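Local coordinates for glucanase (PDB 5GXX), which probably hydrolyses internal beta-1,4-glucosidic bonds of cellulose, as a family 9 endoglucanase of the cellulosome, at residues Arg303-Asp317 with Asp413-Leu425. The protein carries 1 engineered substitution. Sequence-based numbering, arbitrary orientation.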
# COMPACT_ATOMS: atom_id res chain seq x y z
N ARG A 303 -8.08 -35.75 -26.16
CA ARG A 303 -9.03 -36.46 -25.28
C ARG A 303 -10.13 -37.14 -26.08
O ARG A 303 -10.37 -38.35 -25.93
CB ARG A 303 -9.63 -35.47 -24.28
CG ARG A 303 -10.81 -35.98 -23.48
CD ARG A 303 -12.09 -35.38 -24.02
NE ARG A 303 -12.08 -33.96 -24.39
CZ ARG A 303 -12.54 -32.97 -23.62
NH1 ARG A 303 -12.99 -33.21 -22.39
NH2 ARG A 303 -12.60 -31.74 -24.09
N TYR A 304 -10.79 -36.41 -26.98
CA TYR A 304 -11.89 -37.02 -27.72
C TYR A 304 -11.41 -38.10 -28.68
O TYR A 304 -11.97 -39.20 -28.71
CB TYR A 304 -12.66 -35.95 -28.50
CG TYR A 304 -13.43 -34.94 -27.68
CD1 TYR A 304 -14.37 -35.34 -26.73
CD2 TYR A 304 -13.26 -33.60 -27.91
CE1 TYR A 304 -15.11 -34.39 -26.01
CE2 TYR A 304 -13.99 -32.65 -27.22
CZ TYR A 304 -14.92 -33.05 -26.27
OH TYR A 304 -15.67 -32.12 -25.60
N ALA A 305 -10.33 -37.83 -29.41
CA ALA A 305 -9.87 -38.75 -30.46
C ALA A 305 -9.33 -40.04 -29.84
O ALA A 305 -9.64 -41.13 -30.34
CB ALA A 305 -8.86 -38.08 -31.36
N THR A 306 -8.60 -39.92 -28.73
CA THR A 306 -8.09 -41.11 -28.06
C THR A 306 -9.17 -41.94 -27.36
O THR A 306 -9.02 -43.15 -27.23
CB THR A 306 -6.94 -40.80 -27.09
OG1 THR A 306 -7.39 -39.93 -26.05
CG2 THR A 306 -5.80 -40.14 -27.81
N THR A 307 -10.25 -41.29 -26.93
CA THR A 307 -11.39 -42.01 -26.34
C THR A 307 -12.10 -42.79 -27.43
O THR A 307 -12.43 -43.98 -27.26
CB THR A 307 -12.37 -41.04 -25.62
OG1 THR A 307 -11.66 -40.37 -24.57
CG2 THR A 307 -13.56 -41.82 -25.04
N GLU A 308 -12.29 -42.15 -28.59
CA GLU A 308 -12.91 -42.83 -29.73
C GLU A 308 -12.02 -43.97 -30.20
O GLU A 308 -12.56 -45.00 -30.64
CB GLU A 308 -13.22 -41.85 -30.86
CG GLU A 308 -14.35 -40.89 -30.48
CD GLU A 308 -15.67 -41.63 -30.30
OE1 GLU A 308 -15.94 -42.59 -31.06
OE2 GLU A 308 -16.47 -41.30 -29.39
N ALA A 309 -10.70 -43.81 -30.10
CA ALA A 309 -9.80 -44.93 -30.42
C ALA A 309 -10.13 -46.15 -29.54
O ALA A 309 -10.24 -47.26 -30.06
CB ALA A 309 -8.31 -44.53 -30.31
N PHE A 310 -10.34 -45.93 -28.25
CA PHE A 310 -10.73 -47.04 -27.37
C PHE A 310 -12.04 -47.68 -27.81
O PHE A 310 -12.10 -48.91 -27.92
CB PHE A 310 -10.79 -46.57 -25.92
CG PHE A 310 -11.12 -47.66 -24.93
CD1 PHE A 310 -10.41 -48.86 -24.93
CD2 PHE A 310 -12.13 -47.48 -24.00
CE1 PHE A 310 -10.69 -49.85 -24.01
CE2 PHE A 310 -12.43 -48.49 -23.07
CZ PHE A 310 -11.71 -49.67 -23.08
N LEU A 311 -13.07 -46.89 -28.06
CA LEU A 311 -14.34 -47.46 -28.51
C LEU A 311 -14.20 -48.24 -29.81
O LEU A 311 -14.81 -49.31 -29.96
CB LEU A 311 -15.37 -46.36 -28.73
CG LEU A 311 -16.28 -46.03 -27.54
CD1 LEU A 311 -15.50 -45.52 -26.34
CD2 LEU A 311 -17.36 -45.03 -27.94
N ALA A 312 -13.39 -47.71 -30.73
CA ALA A 312 -13.16 -48.36 -32.02
C ALA A 312 -12.43 -49.69 -31.86
O ALA A 312 -12.82 -50.66 -32.52
CB ALA A 312 -12.41 -47.41 -32.97
N PHE A 313 -11.44 -49.75 -30.98
CA PHE A 313 -10.76 -51.02 -30.71
C PHE A 313 -11.75 -52.03 -30.13
O PHE A 313 -11.77 -53.20 -30.55
CB PHE A 313 -9.60 -50.85 -29.70
CG PHE A 313 -8.32 -50.28 -30.27
CD1 PHE A 313 -7.73 -50.74 -31.45
CD2 PHE A 313 -7.64 -49.31 -29.54
CE1 PHE A 313 -6.53 -50.21 -31.91
CE2 PHE A 313 -6.41 -48.79 -29.96
CZ PHE A 313 -5.85 -49.24 -31.16
N VAL A 314 -12.54 -51.62 -29.14
CA VAL A 314 -13.48 -52.53 -28.48
C VAL A 314 -14.50 -53.05 -29.50
O VAL A 314 -14.79 -54.25 -29.55
CB VAL A 314 -14.17 -51.88 -27.26
CG1 VAL A 314 -15.30 -52.79 -26.74
CG2 VAL A 314 -13.19 -51.61 -26.13
N TYR A 315 -15.00 -52.17 -30.35
CA TYR A 315 -15.99 -52.57 -31.33
C TYR A 315 -15.36 -53.49 -32.38
O TYR A 315 -15.91 -54.55 -32.69
CB TYR A 315 -16.67 -51.36 -31.98
CG TYR A 315 -17.80 -51.84 -32.87
CD1 TYR A 315 -18.94 -52.45 -32.32
CD2 TYR A 315 -17.73 -51.71 -34.27
CE1 TYR A 315 -19.96 -52.93 -33.11
CE2 TYR A 315 -18.76 -52.18 -35.08
CZ TYR A 315 -19.87 -52.78 -34.49
OH TYR A 315 -20.90 -53.25 -35.27
N ALA A 316 -14.20 -53.11 -32.91
CA ALA A 316 -13.52 -53.95 -33.89
C ALA A 316 -13.24 -55.35 -33.34
O ALA A 316 -13.40 -56.34 -34.03
CB ALA A 316 -12.23 -53.30 -34.35
N ASP A 317 -12.80 -55.42 -32.08
CA ASP A 317 -12.51 -56.71 -31.47
C ASP A 317 -13.75 -57.57 -31.25
O ASP A 317 -13.62 -58.79 -31.06
CB ASP A 317 -11.81 -56.51 -30.13
CG ASP A 317 -10.35 -56.15 -30.29
OD1 ASP A 317 -9.80 -56.36 -31.40
OD2 ASP A 317 -9.75 -55.67 -29.31
N ASP A 413 -10.25 -36.87 -17.29
CA ASP A 413 -11.01 -37.42 -18.41
C ASP A 413 -10.16 -37.47 -19.68
O ASP A 413 -10.40 -38.30 -20.56
CB ASP A 413 -12.31 -36.64 -18.61
CG ASP A 413 -12.09 -35.35 -19.39
OD1 ASP A 413 -11.58 -34.37 -18.80
OD2 ASP A 413 -12.45 -35.32 -20.59
N TYR A 414 -9.15 -36.61 -19.78
CA TYR A 414 -8.24 -36.60 -20.94
C TYR A 414 -7.49 -37.93 -20.95
O TYR A 414 -7.25 -38.51 -22.01
CB TYR A 414 -7.23 -35.46 -20.80
CG TYR A 414 -7.70 -34.09 -21.22
CD1 TYR A 414 -9.05 -33.75 -21.17
CD2 TYR A 414 -6.78 -33.12 -21.58
CE1 TYR A 414 -9.48 -32.48 -21.51
CE2 TYR A 414 -7.20 -31.85 -21.96
CZ TYR A 414 -8.54 -31.55 -21.93
OH TYR A 414 -9.00 -30.29 -22.26
N ASN A 415 -7.08 -38.41 -19.78
CA ASN A 415 -6.28 -39.63 -19.70
C ASN A 415 -7.07 -40.93 -19.72
O ASN A 415 -6.50 -41.99 -19.92
CB ASN A 415 -5.34 -39.60 -18.48
CG ASN A 415 -3.96 -39.05 -18.81
OD1 ASN A 415 -3.83 -37.98 -19.39
ND2 ASN A 415 -2.92 -39.81 -18.46
N ALA A 416 -8.39 -40.86 -19.51
CA ALA A 416 -9.15 -42.07 -19.14
C ALA A 416 -9.34 -43.05 -20.29
O ALA A 416 -8.93 -44.21 -20.19
CB ALA A 416 -10.46 -41.69 -18.49
N GLY A 417 -9.95 -42.60 -21.38
CA GLY A 417 -10.08 -43.47 -22.56
C GLY A 417 -8.71 -43.81 -23.13
O GLY A 417 -8.49 -44.92 -23.64
N PHE A 418 -7.79 -42.85 -23.07
CA PHE A 418 -6.40 -43.04 -23.50
C PHE A 418 -5.71 -44.24 -22.86
O PHE A 418 -5.09 -45.06 -23.54
CB PHE A 418 -5.67 -41.72 -23.26
CG PHE A 418 -4.22 -41.68 -23.69
CD1 PHE A 418 -3.86 -41.98 -24.99
CD2 PHE A 418 -3.26 -41.20 -22.80
CE1 PHE A 418 -2.55 -41.85 -25.39
CE2 PHE A 418 -1.95 -41.07 -23.20
CZ PHE A 418 -1.60 -41.42 -24.49
N VAL A 419 -5.79 -44.35 -21.54
CA VAL A 419 -5.43 -45.59 -20.86
C VAL A 419 -6.03 -46.85 -21.48
O VAL A 419 -5.29 -47.82 -21.71
CB VAL A 419 -5.73 -45.50 -19.35
CG1 VAL A 419 -5.60 -46.89 -18.69
CG2 VAL A 419 -4.78 -44.51 -18.69
N GLY A 420 -7.32 -46.88 -21.78
CA GLY A 420 -7.94 -48.07 -22.36
C GLY A 420 -7.34 -48.41 -23.71
O GLY A 420 -7.01 -49.56 -24.02
N ALA A 421 -7.17 -47.40 -24.56
CA ALA A 421 -6.50 -47.62 -25.85
C ALA A 421 -5.04 -48.08 -25.77
O ALA A 421 -4.62 -48.94 -26.55
CB ALA A 421 -6.67 -46.36 -26.69
N LEU A 422 -4.28 -47.54 -24.81
CA LEU A 422 -2.91 -48.02 -24.59
C LEU A 422 -2.91 -49.46 -24.07
O LEU A 422 -2.04 -50.25 -24.44
CB LEU A 422 -2.13 -47.11 -23.65
CG LEU A 422 -1.85 -45.69 -24.15
CD1 LEU A 422 -1.34 -44.79 -23.01
CD2 LEU A 422 -0.86 -45.72 -25.32
N CYS A 423 -3.87 -49.81 -23.23
CA CYS A 423 -4.03 -51.21 -22.83
C CYS A 423 -4.17 -52.12 -24.06
O CYS A 423 -3.50 -53.15 -24.14
CB CYS A 423 -5.24 -51.42 -21.93
SG CYS A 423 -5.01 -50.83 -20.25
N ARG A 424 -5.03 -51.75 -25.01
CA ARG A 424 -5.20 -52.55 -26.22
C ARG A 424 -3.90 -52.67 -27.01
O ARG A 424 -3.54 -53.75 -27.49
CB ARG A 424 -6.29 -51.93 -27.10
CG ARG A 424 -6.52 -52.64 -28.44
CD ARG A 424 -6.78 -54.13 -28.25
NE ARG A 424 -7.11 -54.72 -29.55
CZ ARG A 424 -6.20 -54.97 -30.50
NH1 ARG A 424 -4.90 -54.73 -30.31
NH2 ARG A 424 -6.60 -55.48 -31.66
N LEU A 425 -3.17 -51.56 -27.14
CA LEU A 425 -1.98 -51.58 -27.98
C LEU A 425 -0.82 -52.33 -27.32
O LEU A 425 -0.08 -53.05 -28.00
CB LEU A 425 -1.60 -50.16 -28.40
CG LEU A 425 -2.50 -49.68 -29.54
CD1 LEU A 425 -2.55 -48.15 -29.58
CD2 LEU A 425 -2.10 -50.27 -30.90
O HOH W 1 -8.84 -40.15 -23.50
O HOH W 2 -11.67 -40.27 -21.88
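R303 presents its guanidinium to Y414, whose CE1 sits centrally over one face, while Y304 covers the opposite face toward the rim. R303 NH1 makes a salt bridge of 2.8 Å to D413 OD2, which uses its syn lone pair and lies near, though tilted from, the guanidinium plane; this oxygen is also in plane at the edge of the Y414 ring. The helices belong to the (alpha/alpha)6 barrel of family 9 glycoside hydrolases and run in the same general direction, inclined by 36°, with segment axes 7.4 Å apart at closest, an approach helped by G417 and G420, which bring no side chains to the interface. The Y414 side chain lies about 5 Å from a bound Tris, which may mark a pocket. Two rings on 303-317 receive CH-pi contacts: G420 CA lies 3.9 Å from the F310 centroid, and R424 CG 3.7 Å from the F313 centroid. Between them the A421 methyl is a knob in the hole of T306, A309, F310 and F313. A bend at chi2 (54°) lets R424 cross F313 and carry its guanidinium edge, nearly coplanar (9°), to D317: R424 NE reaches D317 OD2 at 2.8 Å, with a weak bond from NH2 to OD1. Y75 also bonds D317 OD2, and E428 pairs with R424 NH1. At the other end, T307 OG1 donates to R303 O, and two waters bridge the helices' polar groups: one links T306 OG1 (also bonded to L302 O), T307 OG1, Y414 O and F418 N; the other joins T307 OG1 to D413 O and accepts from G417 N at 2.9 Å.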